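Local coordinates for histidine--tRNA ligase (PDB 1QE0), which catalyses the ATP-dependent attachment of L-histidine to tRNA(His), releasing AMP and diphosphate, and works as a homodimeric class II aminoacyl-tRNA synthetase, at residues A[328-333]-A[376-381]; A[332-337]-A[382-387]; A[339-344]-A[386-391]; A[394-399]-A[409-414]. One frame throughout, in Å; residues are numbered along the deposited sequence.

Contact 1 of 4, residues A[328-333]-A[376-381]; sequences ENLDLF and DRLGAK
Leu-378 is the hub of the apolar packing between residues 328-333 and 376-381, since its CD2 branch serves two partners. Leu-330 lies alongside it, the two side chains pointing the same way, with CD2 of Leu-330 3.8 Å from CD2 of Leu-378. The ring of Phe-333 meets the same branch through CD1 and CE1 at an oblique slant. That ring stands where it does because its CG is anti to the backbone N (chi1 -169°), and the in-plane edge of the ring also receives CD2 of Leu-330. Nearer the backbone, CB of Phe-333 packs on CB of Ala-380 at 3.6 Å. A neighbouring subunit closes in here as well, its Asn-34 against Leu-330 and its Asn-99 against Leu-378.

One clear hydrogen bond joins the two segments, from Lys-381 N to Leu-330 O, 2.8 Å long with 158° at the hydrogen. CA of Ala-380 adds a CA-H...O contact to this same oxygen, 3.1 Å from Leu-330 O. Just before it, Gly-379, the first residue to leave helical backbone angles, has positive phi and forms a Schellman motif with the last turn of the helix.

The charged pair is looser. Asp-331 and Lys-381 run side by side, yet OD2 of Asp-331 stays 4.3 Å from NZ of Lys-381, beyond a salt bridge, and NZ also has a long, weak ion pair with Glu-327.

The chemistry thus implies a helix terminus fixed to the start of strand 332-336 by hydrocarbon packing and one doubly contacted carbonyl, with electrostatics probably adding only a diffuse attraction.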
# COMPACT_ATOMS: atom_id res chain seq x y z
N GLU A 328 -1.10 -10.41 -15.15
CA GLU A 328 -2.51 -10.79 -14.91
C GLU A 328 -3.12 -11.87 -15.84
O GLU A 328 -4.07 -11.60 -16.60
CB GLU A 328 -3.38 -9.54 -14.92
CG GLU A 328 -4.35 -9.47 -13.73
CD GLU A 328 -5.80 -9.66 -14.13
OE1 GLU A 328 -6.54 -8.64 -14.15
OE2 GLU A 328 -6.18 -10.82 -14.43
N ASN A 329 -2.62 -13.10 -15.71
CA ASN A 329 -3.05 -14.22 -16.55
C ASN A 329 -3.12 -15.49 -15.74
O ASN A 329 -2.23 -15.75 -14.95
CB ASN A 329 -2.00 -14.45 -17.65
CG ASN A 329 -2.44 -13.99 -19.01
OD1 ASN A 329 -3.14 -12.97 -19.14
ND2 ASN A 329 -2.03 -14.72 -20.04
N LEU A 330 -4.14 -16.30 -15.98
CA LEU A 330 -4.28 -17.57 -15.28
C LEU A 330 -3.32 -18.54 -15.97
O LEU A 330 -3.22 -18.55 -17.18
CB LEU A 330 -5.70 -18.09 -15.48
CG LEU A 330 -6.38 -18.93 -14.40
CD1 LEU A 330 -6.45 -18.14 -13.11
CD2 LEU A 330 -7.77 -19.27 -14.83
N ASP A 331 -2.60 -19.35 -15.21
CA ASP A 331 -1.69 -20.33 -15.79
C ASP A 331 -2.36 -21.53 -16.43
O ASP A 331 -1.92 -21.99 -17.44
CB ASP A 331 -0.75 -20.90 -14.75
CG ASP A 331 0.51 -20.14 -14.63
OD1 ASP A 331 0.59 -19.33 -13.68
OD2 ASP A 331 1.41 -20.38 -15.47
N LEU A 332 -3.44 -22.03 -15.84
CA LEU A 332 -4.08 -23.23 -16.35
C LEU A 332 -5.56 -23.21 -16.11
O LEU A 332 -5.97 -23.02 -14.96
CB LEU A 332 -3.56 -24.42 -15.57
CG LEU A 332 -3.54 -25.82 -16.19
CD1 LEU A 332 -3.66 -26.84 -15.07
CD2 LEU A 332 -4.65 -26.03 -17.21
N PHE A 333 -6.35 -23.40 -17.16
CA PHE A 333 -7.79 -23.49 -16.96
C PHE A 333 -8.19 -24.95 -17.22
O PHE A 333 -7.78 -25.55 -18.23
CB PHE A 333 -8.57 -22.51 -17.80
CG PHE A 333 -10.03 -22.42 -17.41
CD1 PHE A 333 -10.43 -21.51 -16.46
CD2 PHE A 333 -10.99 -23.25 -17.99
CE1 PHE A 333 -11.76 -21.42 -16.10
CE2 PHE A 333 -12.33 -23.16 -17.62
CZ PHE A 333 -12.72 -22.24 -16.68
N ASP A 376 -10.16 -18.57 -22.25
CA ASP A 376 -9.66 -17.46 -23.05
C ASP A 376 -9.93 -16.13 -22.39
O ASP A 376 -9.07 -15.25 -22.38
CB ASP A 376 -10.32 -17.52 -24.43
CG ASP A 376 -9.73 -16.55 -25.41
OD1 ASP A 376 -8.63 -16.84 -25.92
OD2 ASP A 376 -10.41 -15.52 -25.69
N ARG A 377 -11.10 -16.00 -21.78
CA ARG A 377 -11.50 -14.78 -21.12
C ARG A 377 -10.58 -14.51 -19.91
O ARG A 377 -10.11 -13.39 -19.70
CB ARG A 377 -12.98 -14.90 -20.71
CG ARG A 377 -13.55 -13.75 -19.89
CD ARG A 377 -15.05 -13.65 -20.04
NE ARG A 377 -15.75 -14.92 -19.86
CZ ARG A 377 -16.14 -15.72 -20.86
NH1 ARG A 377 -16.78 -16.85 -20.60
NH2 ARG A 377 -15.88 -15.39 -22.12
N LEU A 378 -10.28 -15.54 -19.14
CA LEU A 378 -9.41 -15.44 -17.97
C LEU A 378 -7.93 -15.31 -18.34
O LEU A 378 -7.09 -15.14 -17.46
CB LEU A 378 -9.58 -16.70 -17.14
CG LEU A 378 -10.72 -16.74 -16.13
CD1 LEU A 378 -11.85 -15.86 -16.53
CD2 LEU A 378 -11.16 -18.16 -16.00
N GLY A 379 -7.60 -15.44 -19.62
CA GLY A 379 -6.20 -15.36 -20.00
C GLY A 379 -5.38 -16.63 -19.73
O GLY A 379 -4.14 -16.58 -19.71
N ALA A 380 -6.06 -17.77 -19.56
CA ALA A 380 -5.41 -19.06 -19.33
C ALA A 380 -4.32 -19.32 -20.35
O ALA A 380 -4.61 -19.55 -21.53
CB ALA A 380 -6.41 -20.15 -19.42
N LYS A 381 -3.06 -19.28 -19.92
CA LYS A 381 -1.96 -19.54 -20.84
C LYS A 381 -2.12 -20.91 -21.43
O LYS A 381 -1.83 -21.11 -22.59
CB LYS A 381 -0.61 -19.48 -20.15
CG LYS A 381 -0.13 -18.13 -19.74
CD LYS A 381 1.11 -18.34 -18.93
CE LYS A 381 1.70 -17.04 -18.44
NZ LYS A 381 3.08 -17.31 -17.89

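Contact 2 of 4, residues A[332-337]-A[382-387]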
# COMPACT_ATOMS: atom_id res chain seq x y z
N LEU A 332 -3.44 -22.03 -15.84
CA LEU A 332 -4.08 -23.23 -16.35
C LEU A 332 -5.56 -23.21 -16.11
O LEU A 332 -5.97 -23.02 -14.96
CB LEU A 332 -3.56 -24.42 -15.57
CG LEU A 332 -3.54 -25.82 -16.19
CD1 LEU A 332 -3.66 -26.84 -15.07
CD2 LEU A 332 -4.65 -26.03 -17.21
N PHE A 333 -6.35 -23.40 -17.16
CA PHE A 333 -7.79 -23.49 -16.96
C PHE A 333 -8.19 -24.95 -17.22
O PHE A 333 -7.78 -25.55 -18.23
CB PHE A 333 -8.57 -22.51 -17.80
CG PHE A 333 -10.03 -22.42 -17.41
CD1 PHE A 333 -10.43 -21.51 -16.46
CD2 PHE A 333 -10.99 -23.25 -17.99
CE1 PHE A 333 -11.76 -21.42 -16.10
CE2 PHE A 333 -12.33 -23.16 -17.62
CZ PHE A 333 -12.72 -22.24 -16.68
N ILE A 334 -8.90 -25.54 -16.25
CA ILE A 334 -9.34 -26.93 -16.32
C ILE A 334 -10.76 -27.08 -16.86
O ILE A 334 -11.72 -26.57 -16.26
CB ILE A 334 -9.21 -27.58 -14.94
CG1 ILE A 334 -7.74 -27.57 -14.51
CG2 ILE A 334 -9.71 -28.99 -14.96
CD1 ILE A 334 -7.54 -27.94 -13.07
N VAL A 335 -10.85 -27.75 -18.02
CA VAL A 335 -12.09 -28.04 -18.73
C VAL A 335 -12.39 -29.49 -18.41
O VAL A 335 -11.55 -30.35 -18.68
CB VAL A 335 -11.88 -27.97 -20.23
CG1 VAL A 335 -13.14 -28.41 -20.97
CG2 VAL A 335 -11.45 -26.56 -20.62
N THR A 336 -13.56 -29.77 -17.82
CA THR A 336 -13.95 -31.14 -17.43
C THR A 336 -15.21 -31.67 -18.10
O THR A 336 -16.14 -30.91 -18.41
CB THR A 336 -14.15 -31.22 -15.93
OG1 THR A 336 -14.99 -30.14 -15.51
CG2 THR A 336 -12.82 -31.12 -15.21
N MET A 337 -15.25 -32.99 -18.30
CA MET A 337 -16.39 -33.64 -18.94
C MET A 337 -17.07 -34.58 -17.97
O MET A 337 -16.52 -35.61 -17.61
CB MET A 337 -15.94 -34.43 -20.16
CG MET A 337 -15.10 -33.63 -21.13
SD MET A 337 -15.85 -32.05 -21.41
CE MET A 337 -16.88 -32.46 -22.77
N PHE A 382 -2.54 -21.86 -20.60
CA PHE A 382 -2.74 -23.24 -21.04
C PHE A 382 -4.10 -23.72 -20.68
O PHE A 382 -4.78 -23.08 -19.88
CB PHE A 382 -1.72 -24.16 -20.41
CG PHE A 382 -0.34 -23.77 -20.71
CD1 PHE A 382 0.35 -24.39 -21.72
CD2 PHE A 382 0.24 -22.72 -20.03
CE1 PHE A 382 1.62 -23.95 -22.07
CE2 PHE A 382 1.49 -22.28 -20.37
CZ PHE A 382 2.18 -22.89 -21.40
N THR A 383 -4.47 -24.87 -21.22
CA THR A 383 -5.77 -25.47 -20.99
C THR A 383 -5.63 -26.98 -20.98
O THR A 383 -4.62 -27.53 -21.42
CB THR A 383 -6.74 -25.01 -22.09
OG1 THR A 383 -7.45 -23.85 -21.66
CG2 THR A 383 -7.72 -26.07 -22.46
N ILE A 384 -6.59 -27.63 -20.33
CA ILE A 384 -6.66 -29.09 -20.31
C ILE A 384 -8.15 -29.47 -20.22
O ILE A 384 -8.95 -28.71 -19.65
CB ILE A 384 -5.89 -29.76 -19.15
CG1 ILE A 384 -6.44 -29.34 -17.82
CG2 ILE A 384 -4.42 -29.50 -19.24
CD1 ILE A 384 -5.85 -30.14 -16.72
N VAL A 385 -8.52 -30.57 -20.89
CA VAL A 385 -9.90 -31.07 -20.91
C VAL A 385 -9.84 -32.45 -20.28
O VAL A 385 -9.29 -33.36 -20.90
CB VAL A 385 -10.44 -31.24 -22.33
CG1 VAL A 385 -11.89 -31.77 -22.29
CG2 VAL A 385 -10.37 -29.90 -23.11
N ILE A 386 -10.29 -32.57 -19.03
CA ILE A 386 -10.27 -33.85 -18.33
C ILE A 386 -11.61 -34.51 -18.52
O ILE A 386 -12.65 -33.91 -18.23
CB ILE A 386 -10.04 -33.71 -16.81
CG1 ILE A 386 -8.79 -32.90 -16.52
CG2 ILE A 386 -9.85 -35.07 -16.19
CD1 ILE A 386 -8.61 -32.64 -15.06
N GLY A 387 -11.57 -35.73 -19.02
CA GLY A 387 -12.77 -36.51 -19.27
C GLY A 387 -12.44 -37.89 -18.75
O GLY A 387 -11.31 -38.14 -18.39
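Phe-333 and Phe-382 meet through their backbones, while both rings swing clear of the opposing strand and find their partners elsewhere. The ring of Phe-333 leaves toward helix 368-377, where Gln-374 packs on the side chain; that of Phe-382 is engaged edge-to-face with Phe-418.

What faces the partner strand is aliphatic. On the side of the sheet that bears Leu-332, Ile-334 and Ile-384, the Leu-332 and Ile-384 side chains cross at about a right angle, CD2 of Leu-332 3.8 Å from CG1 of Ile-384. Ile-334 instead runs alongside Ile-384, its CG1 3.9 Å from CD1 of Ile-384, and turns its other branch, CG2, to CD1 of Ile-386 at 3.8 Å. Ile-384 reaches both neighbours because its CG1 sits between the backbone N and the carbonyl carbon (chi1 62°). On the reverse side Val-335 and Val-385 lie side by side, CB of Val-335 3.8 Å from CG2 of Val-385, and CG of the bent Met-337 side chain meets CG1 of Val-385 at a slant, 3.9 Å away.

Between the two layers runs the bonded ladder. Phe-333 N gives to Phe-382 O, Ile-384 N to Phe-333 O, Val-335 N to Ile-384 O at 2.7 Å, and Met-337 N to Ile-386 O at 2.8 Å, so that Phe-333 and Ile-384 each bond in both directions.

Helix 338-353 covers the Ile-334 side, through Leu-348 and Leu-349, and helix 368-377 the Val-335 side, an alpha/beta layering consistent with the anticodon-binding domain that histidyl-tRNA synthetase shares with other class IIa synthetases.

Contact 3 of 4, residues A[339-344]-A[386-391]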
# COMPACT_ATOMS: atom_id res chain seq x y z
N ASP A 339 -19.31 -35.54 -14.24
CA ASP A 339 -19.03 -35.57 -12.79
C ASP A 339 -17.74 -36.14 -12.30
O ASP A 339 -17.08 -35.51 -11.49
CB ASP A 339 -20.16 -36.26 -12.05
CG ASP A 339 -21.47 -35.53 -12.20
OD1 ASP A 339 -21.49 -34.29 -12.01
OD2 ASP A 339 -22.47 -36.21 -12.53
N GLN A 340 -17.39 -37.34 -12.76
CA GLN A 340 -16.14 -38.00 -12.34
C GLN A 340 -14.95 -37.10 -12.58
O GLN A 340 -14.24 -36.75 -11.65
CB GLN A 340 -15.94 -39.33 -13.08
CG GLN A 340 -14.65 -40.08 -12.71
CD GLN A 340 -14.48 -41.43 -13.42
OE1 GLN A 340 -14.65 -42.48 -12.81
NE2 GLN A 340 -14.11 -41.40 -14.70
N ALA A 341 -14.80 -36.68 -13.83
CA ALA A 341 -13.71 -35.81 -14.23
C ALA A 341 -13.80 -34.50 -13.48
O ALA A 341 -12.79 -34.00 -13.00
CB ALA A 341 -13.76 -35.57 -15.71
N ASP A 342 -15.00 -33.97 -13.35
CA ASP A 342 -15.17 -32.72 -12.64
C ASP A 342 -14.79 -32.74 -11.16
O ASP A 342 -14.25 -31.76 -10.63
CB ASP A 342 -16.58 -32.21 -12.74
CG ASP A 342 -16.73 -30.91 -12.03
OD1 ASP A 342 -17.31 -30.91 -10.92
OD2 ASP A 342 -16.19 -29.90 -12.55
N ARG A 343 -15.12 -33.82 -10.48
CA ARG A 343 -14.81 -33.94 -9.07
C ARG A 343 -13.33 -34.14 -8.88
O ARG A 343 -12.81 -33.87 -7.81
CB ARG A 343 -15.62 -35.05 -8.42
CG ARG A 343 -17.08 -34.67 -8.29
CD ARG A 343 -17.82 -35.63 -7.40
NE ARG A 343 -18.15 -36.85 -8.11
CZ ARG A 343 -19.34 -37.10 -8.65
NH1 ARG A 343 -19.54 -38.25 -9.28
NH2 ARG A 343 -20.32 -36.19 -8.58
N TYR A 344 -12.65 -34.55 -9.95
CA TYR A 344 -11.22 -34.74 -9.92
C TYR A 344 -10.53 -33.40 -10.08
O TYR A 344 -9.44 -33.17 -9.56
CB TYR A 344 -10.78 -35.64 -11.06
CG TYR A 344 -9.29 -35.79 -11.11
CD1 TYR A 344 -8.65 -36.70 -10.30
CD2 TYR A 344 -8.51 -35.00 -11.96
CE1 TYR A 344 -7.29 -36.83 -10.33
CE2 TYR A 344 -7.15 -35.12 -12.00
CZ TYR A 344 -6.55 -36.03 -11.19
OH TYR A 344 -5.20 -36.22 -11.27
N ILE A 386 -10.29 -32.57 -19.03
CA ILE A 386 -10.27 -33.85 -18.33
C ILE A 386 -11.61 -34.51 -18.52
O ILE A 386 -12.65 -33.91 -18.23
CB ILE A 386 -10.04 -33.71 -16.81
CG1 ILE A 386 -8.79 -32.90 -16.52
CG2 ILE A 386 -9.85 -35.07 -16.19
CD1 ILE A 386 -8.61 -32.64 -15.06
N GLY A 387 -11.57 -35.73 -19.02
CA GLY A 387 -12.77 -36.51 -19.27
C GLY A 387 -12.44 -37.89 -18.75
O GLY A 387 -11.31 -38.14 -18.39
N ASP A 388 -13.37 -38.82 -18.83
CA ASP A 388 -13.09 -40.14 -18.29
C ASP A 388 -12.02 -40.92 -19.04
O ASP A 388 -11.31 -41.72 -18.43
CB ASP A 388 -14.39 -40.93 -18.11
CG ASP A 388 -15.56 -40.08 -17.52
OD1 ASP A 388 -16.73 -40.47 -17.77
OD2 ASP A 388 -15.31 -39.04 -16.85
N GLN A 389 -11.83 -40.68 -20.33
CA GLN A 389 -10.79 -41.43 -21.03
C GLN A 389 -9.43 -41.01 -20.53
O GLN A 389 -8.56 -41.84 -20.30
CB GLN A 389 -10.90 -41.31 -22.55
CG GLN A 389 -11.10 -39.90 -23.07
CD GLN A 389 -11.05 -39.83 -24.60
OE1 GLN A 389 -10.31 -40.56 -25.24
NE2 GLN A 389 -11.86 -38.95 -25.19
N GLU A 390 -9.28 -39.71 -20.26
CA GLU A 390 -8.03 -39.14 -19.75
C GLU A 390 -7.81 -39.60 -18.30
O GLU A 390 -6.68 -39.78 -17.85
CB GLU A 390 -8.08 -37.60 -19.76
CG GLU A 390 -8.09 -36.97 -21.16
CD GLU A 390 -9.48 -36.90 -21.82
OE1 GLU A 390 -10.50 -37.11 -21.15
OE2 GLU A 390 -9.55 -36.60 -23.03
N LEU A 391 -8.92 -39.82 -17.61
CA LEU A 391 -8.89 -40.22 -16.22
C LEU A 391 -8.34 -41.61 -16.05
O LEU A 391 -7.77 -41.92 -15.03
CB LEU A 391 -10.30 -40.11 -15.62
CG LEU A 391 -10.45 -39.34 -14.31
CD1 LEU A 391 -9.38 -38.29 -14.16
CD2 LEU A 391 -11.82 -38.73 -14.26
O HOH W 1 -12.12 -43.06 -15.76
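Tyr-344, Ala-341 and Leu-391 make the tightly packed part of this meeting between helix 338-353 and the end of strand 382-386 with the helix 388-393 that follows. CD1 of Leu-391 sits over one face of the tyrosine ring, 4.1 Å from its centroid and 17° off the normal, a CH-pi contact; the two side chains run antiparallel past one another. CD1 of Ile-386 arrives at the edge of the same ring, close to its plane and 3.9 Å from CD2 of Tyr-344. A chi1 of 176° swings the tyrosine away from its own backbone N and across to both residues. Ala-341 fills the base of the seam: its CB lies against Ile-386 O, 4.0 Å from CG2 of Ile-386 and 3.8 Å from CA of Gly-387, and a methyl this short allows the backbones to come together. The other branch of Leu-391, CD2, rests on CA of Ala-341.

Toward solvent the character changes. Gln-340 is fully stretched, so that CG passes CD2 of Leu-391 at 3.5 Å and the amide ends near Asp-388, its plane turned 76° from that of the carboxylate. A water spans the gap, held weakly by NE2 of Gln-340 and giving a hydrogen bond to Asp-388 O, 3.1 Å from the water. The polar link on this side runs partly through water, beside direct packing of Gln-340 on Leu-391.

Gly-387 is the N-cap residue of helix 388-393. Leu-411 packs against both Tyr-344 and Leu-391, while elsewhere on the first helix Asp-342 and Arg-343 touch Tyr-241 of the second subunit.

Contact 4 of 4, residues A[394-399]-A[409-414]; sequences NKIDVK and IELDAL
At the end of a beta-hairpin remote from its turn, Ile-396 of strand 396-400 and Ile-409 of strand 406-409 form an antiparallel hydrogen-bonded pair. Ile-396 N donates to Ile-409 O at 2.8 Å, and Ile-409 N returns the bond to Ile-396 O at 2.9 Å. Their side chains lie side by side on one face, pointing the same way, with CD1 of Ile-396 against CG1 of Ile-409. Val-398 continues this apolar row, its CG2 3.9 Å from CG1 of Ile-409, whereas Leu-411 comes at about a right angle to Ile-396, CG of Leu-411 3.9 Å from CG1 of Ile-396.

This hairpin closes one side of the mixed five-stranded sheet of the anticodon-binding domain: strand 396-400 runs antiparallel to strand 382-386, and strand 406-409 is outermost within the chain. Val-398 accordingly reaches Phe-382 and Ile-384 on the one hand and Phe-418 of the C-terminal helix on the other.

Beyond the paired isoleucines the chain turns toward that helix, and here Asn-394 takes over. It is the first residue to leave helix 388-393, with positive phi, and a nearly straight first torsion (chi1 179°) carries its amide over to residues 410-412. OD1 of Asn-394 accepts Asp-412 N at 3.2 Å, in the carbonyl plane and on a lone pair. The amide nitrogen, ND2, gives two weak hydrogen bonds, to OD1 of Asp-412 at 3.2 Å and to OE1 of Glu-410 at 3.3 Å; both carboxylates are turned steeply to the amide, by 84° and 74°. The backbone oxygen of Asn-394 receives a further weak bond from Leu-411 N.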
# COMPACT_ATOMS: atom_id res chain seq x y z
N ASN A 394 -4.49 -41.98 -17.69
CA ASN A 394 -3.61 -41.14 -16.87
C ASN A 394 -2.70 -40.34 -17.80
O ASN A 394 -1.47 -40.40 -17.70
CB ASN A 394 -2.78 -41.97 -15.89
CG ASN A 394 -1.82 -41.10 -15.03
OD1 ASN A 394 -2.14 -39.98 -14.63
ND2 ASN A 394 -0.64 -41.63 -14.76
N LYS A 395 -3.30 -39.58 -18.70
CA LYS A 395 -2.52 -38.78 -19.63
C LYS A 395 -3.44 -37.78 -20.29
O LYS A 395 -4.55 -38.14 -20.70
CB LYS A 395 -1.90 -39.68 -20.69
CG LYS A 395 -2.93 -40.42 -21.48
CD LYS A 395 -2.93 -39.98 -22.92
CE LYS A 395 -1.91 -40.77 -23.74
NZ LYS A 395 -0.55 -40.63 -23.24
N ILE A 396 -3.02 -36.52 -20.33
CA ILE A 396 -3.78 -35.44 -20.96
C ILE A 396 -2.88 -34.65 -21.89
O ILE A 396 -1.66 -34.73 -21.84
CB ILE A 396 -4.44 -34.42 -19.96
CG1 ILE A 396 -3.59 -34.23 -18.70
CG2 ILE A 396 -5.84 -34.80 -19.65
CD1 ILE A 396 -2.32 -33.45 -18.95
N ASP A 397 -3.53 -33.92 -22.79
CA ASP A 397 -2.83 -33.08 -23.72
C ASP A 397 -2.97 -31.68 -23.14
O ASP A 397 -4.08 -31.22 -22.88
CB ASP A 397 -3.48 -33.15 -25.11
CG ASP A 397 -3.04 -34.38 -25.90
OD1 ASP A 397 -2.51 -34.23 -27.03
OD2 ASP A 397 -3.22 -35.50 -25.38
N VAL A 398 -1.84 -31.07 -22.85
CA VAL A 398 -1.79 -29.72 -22.33
C VAL A 398 -1.60 -28.76 -23.51
O VAL A 398 -0.50 -28.64 -24.06
CB VAL A 398 -0.63 -29.59 -21.35
CG1 VAL A 398 -0.66 -28.22 -20.68
CG2 VAL A 398 -0.69 -30.71 -20.33
N LYS A 399 -2.68 -28.11 -23.94
CA LYS A 399 -2.62 -27.21 -25.08
C LYS A 399 -2.21 -25.80 -24.73
O LYS A 399 -2.88 -25.14 -23.93
CB LYS A 399 -3.99 -27.15 -25.79
CG LYS A 399 -4.04 -26.15 -26.95
CD LYS A 399 -5.47 -25.89 -27.44
CE LYS A 399 -5.57 -24.78 -28.54
NZ LYS A 399 -5.01 -25.15 -29.90
N ILE A 409 1.11 -35.38 -21.53
CA ILE A 409 1.86 -35.78 -20.34
C ILE A 409 0.93 -36.65 -19.52
O ILE A 409 -0.25 -36.74 -19.84
CB ILE A 409 2.31 -34.58 -19.48
CG1 ILE A 409 1.10 -33.84 -18.92
CG2 ILE A 409 3.19 -33.64 -20.29
CD1 ILE A 409 1.46 -32.87 -17.84
N GLU A 410 1.47 -37.34 -18.51
CA GLU A 410 0.61 -38.16 -17.64
C GLU A 410 -0.13 -37.21 -16.65
O GLU A 410 0.42 -36.17 -16.27
CB GLU A 410 1.43 -39.24 -16.90
CG GLU A 410 2.33 -38.71 -15.82
CD GLU A 410 3.10 -39.82 -15.07
OE1 GLU A 410 2.46 -40.54 -14.27
OE2 GLU A 410 4.34 -39.94 -15.29
N LEU A 411 -1.33 -37.59 -16.23
CA LEU A 411 -2.10 -36.74 -15.33
C LEU A 411 -1.33 -36.42 -14.07
O LEU A 411 -1.36 -35.26 -13.64
CB LEU A 411 -3.48 -37.32 -15.06
CG LEU A 411 -4.60 -36.53 -15.72
CD1 LEU A 411 -5.75 -37.43 -15.97
CD2 LEU A 411 -5.04 -35.42 -14.83
N ASP A 412 -0.62 -37.38 -13.51
CA ASP A 412 0.18 -37.10 -12.32
C ASP A 412 1.14 -35.94 -12.50
O ASP A 412 1.30 -35.08 -11.60
CB ASP A 412 1.02 -38.31 -11.92
CG ASP A 412 0.20 -39.37 -11.22
OD1 ASP A 412 -0.17 -40.37 -11.84
OD2 ASP A 412 -0.08 -39.21 -10.03
N ALA A 413 1.83 -35.92 -13.64
CA ALA A 413 2.78 -34.86 -13.86
C ALA A 413 2.15 -33.48 -13.73
O ALA A 413 2.81 -32.60 -13.22
CB ALA A 413 3.46 -35.00 -15.18
N LEU A 414 0.88 -33.29 -14.03
CA LEU A 414 0.31 -31.95 -14.01
C LEU A 414 0.86 -30.93 -12.99
O LEU A 414 1.27 -29.86 -13.40
CB LEU A 414 -1.18 -31.98 -13.93
CG LEU A 414 -1.91 -31.17 -15.00
CD1 LEU A 414 -1.16 -29.92 -15.30
CD2 LEU A 414 -1.98 -31.96 -16.24

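All four contacts belong to the anticodon-binding domain, and all four reach its five-stranded sheet, contact 3 through the end of strand 382-386. Contact 2 is the buried core, pairing two inner strands by a backbone ladder; contact 4 lies at the sheet's border, where a side-chain amide network takes over at the exposed end. Contacts 1 and 3 flank contact 2 at either end of its strands, the first sharing Leu-332 and Phe-333, the second Ile-386 and Gly-387. Both are partly buried, depend mainly on side-chain packing and also touch the second subunit. On the Leu-332 and Ile-334 face, Leu-332 meets Leu-414 of contact 4; the Phe-333 packing of contact 1 is on the other face.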